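Local structure of toll-like receptor 13 (Mus musculus, 4Z0C) at residues N434-L439 / N458-L463. The protein recognises bacterial 23S rRNA, binding a single-stranded segment through its leucine-rich-repeat ectodomain, and signals via MYD88 and TRAF6 to activate NF-kappa-B. Residues are numbered along the deposited sequence; the frame is centred on the assembly and turned at random.
Sequences NNIRTL and NCLKIL
Asn-458 opens the contact by reaching back to the preceding coil: its OD1 accepts the backbone N-H of Ile-436 at 3.1 Å, nearly straight at 167°, with the donor tilted out of the amide plane. CG stands beside the residue's own backbone N (chi1 -76°), which lays the amide alongside the Ile-436 side chain. On the other end of that amide, ND2 gives hydrogen bonds to Leu-431 O of the preceding coil and Leu-455 O of its own, so both polar atoms are used and the group's flip is fixed. Asn-434 repeats the pattern, with OD1 on Ile-412 N and ND2 on Leu-407 O of the coil before and on Leu-431 O of its own coil: this is the asparagine ladder of leucine-rich repeats, here between LRR 17 and LRR 18.

Cys-459 next donates its N to Ile-436 O (3.0 Å), coming from above the carbonyl plane, while its CB packs against Arg-437 CG at 3.9 Å. Leu-460 lies beside Ile-436, pointing the same way, and brings CD2 to 3.9 Å from Ile-436 CG2. Lys-461 contributes its backbone, N to Arg-437 O at 3.1 Å. At Ile-462 the chains become a short parallel bridge: its O receives Leu-439 N (3.1 Å), and its side chain lies beside that of Thr-438, CB meeting CG2. Leu-463, on the other face, sets CD2 against Leu-439 CD2 at 3.5 Å.

Chemically, then, successive coils are joined by main-chain bonds plus one buried asparagine amide, with leucine and isoleucine packing beside them. These coil-to-coil bonds lie next to the dimer contact, for the extended Arg-437 chain reaches the second subunit, where its NH2 bonds Asp-433 O and Asn-435 OD1 of that neighbouring copy.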
# COMPACT_ATOMS: atom_id res chain seq x y z
N ASN A 434 -11.59 3.42 8.74
CA ASN A 434 -12.93 3.49 8.16
C ASN A 434 -12.86 3.46 6.62
O ASN A 434 -11.94 2.87 6.06
CB ASN A 434 -13.69 4.69 8.71
CG ASN A 434 -14.22 4.42 10.14
OD1 ASN A 434 -15.16 3.66 10.33
ND2 ASN A 434 -13.63 5.07 11.13
N ASN A 435 -13.86 4.03 5.95
CA ASN A 435 -13.89 4.08 4.49
C ASN A 435 -14.00 5.52 4.00
O ASN A 435 -14.68 5.78 3.02
CB ASN A 435 -15.10 3.32 3.93
CG ASN A 435 -15.09 1.83 4.26
OD1 ASN A 435 -14.03 1.18 4.22
ND2 ASN A 435 -16.25 1.29 4.58
N ILE A 436 -13.38 6.46 4.70
CA ILE A 436 -13.64 7.86 4.38
C ILE A 436 -12.78 8.28 3.21
O ILE A 436 -11.55 8.13 3.26
CB ILE A 436 -13.42 8.77 5.58
CG1 ILE A 436 -14.36 8.36 6.71
CG2 ILE A 436 -13.69 10.21 5.19
CD1 ILE A 436 -13.94 8.83 8.11
N ARG A 437 -13.43 8.81 2.16
CA ARG A 437 -12.76 9.16 0.89
C ARG A 437 -12.45 10.63 0.72
O ARG A 437 -11.44 10.99 0.09
CB ARG A 437 -13.56 8.66 -0.33
CG ARG A 437 -13.39 7.17 -0.53
CD ARG A 437 -14.28 6.59 -1.61
NE ARG A 437 -14.25 5.13 -1.48
CZ ARG A 437 -14.23 4.27 -2.49
NH1 ARG A 437 -14.27 4.71 -3.75
NH2 ARG A 437 -14.20 2.97 -2.24
N THR A 438 -13.29 11.50 1.27
CA THR A 438 -13.00 12.93 1.26
C THR A 438 -13.31 13.57 2.61
O THR A 438 -14.14 13.09 3.37
CB THR A 438 -13.78 13.72 0.17
OG1 THR A 438 -15.05 14.11 0.70
CG2 THR A 438 -13.98 12.89 -1.07
N LEU A 439 -12.63 14.67 2.89
CA LEU A 439 -12.83 15.42 4.12
C LEU A 439 -13.44 16.77 3.74
O LEU A 439 -12.88 17.50 2.93
CB LEU A 439 -11.49 15.63 4.81
CG LEU A 439 -11.34 15.53 6.32
CD1 LEU A 439 -12.14 14.37 6.94
CD2 LEU A 439 -9.85 15.39 6.65
N ASN A 458 -7.80 5.15 5.98
CA ASN A 458 -9.02 5.41 5.23
C ASN A 458 -8.69 5.36 3.74
O ASN A 458 -7.70 4.72 3.35
CB ASN A 458 -9.58 6.76 5.63
CG ASN A 458 -10.26 6.69 6.96
OD1 ASN A 458 -11.37 6.17 7.07
ND2 ASN A 458 -9.58 7.16 8.01
N CYS A 459 -9.51 5.97 2.91
CA CYS A 459 -9.15 6.04 1.49
C CYS A 459 -9.07 7.50 1.06
O CYS A 459 -9.53 7.84 -0.03
CB CYS A 459 -10.19 5.32 0.61
SG CYS A 459 -10.99 3.83 1.33
N LEU A 460 -8.51 8.36 1.91
CA LEU A 460 -8.56 9.80 1.65
C LEU A 460 -7.75 10.21 0.42
O LEU A 460 -6.55 9.92 0.35
CB LEU A 460 -8.11 10.60 2.86
CG LEU A 460 -9.01 10.64 4.09
CD1 LEU A 460 -8.25 11.26 5.27
CD2 LEU A 460 -10.27 11.42 3.80
N LYS A 461 -8.41 10.86 -0.54
CA LYS A 461 -7.75 11.41 -1.72
C LYS A 461 -7.88 12.93 -1.70
O LYS A 461 -6.92 13.65 -1.96
CB LYS A 461 -8.41 10.89 -3.01
CG LYS A 461 -8.26 9.39 -3.26
CD LYS A 461 -8.30 9.07 -4.74
CE LYS A 461 -8.67 7.62 -5.02
NZ LYS A 461 -7.89 6.62 -4.24
N ILE A 462 -9.08 13.40 -1.38
CA ILE A 462 -9.42 14.82 -1.45
C ILE A 462 -9.64 15.43 -0.08
O ILE A 462 -10.54 15.03 0.66
CB ILE A 462 -10.72 15.03 -2.29
CG1 ILE A 462 -10.60 14.34 -3.65
CG2 ILE A 462 -11.03 16.52 -2.45
CD1 ILE A 462 -9.54 14.94 -4.55
N LEU A 463 -8.81 16.41 0.26
CA LEU A 463 -9.00 17.19 1.47
C LEU A 463 -9.38 18.62 1.11
O LEU A 463 -8.54 19.38 0.65
CB LEU A 463 -7.73 17.17 2.33
CG LEU A 463 -7.15 15.84 2.80
CD1 LEU A 463 -5.96 16.07 3.70
CD2 LEU A 463 -8.18 15.07 3.54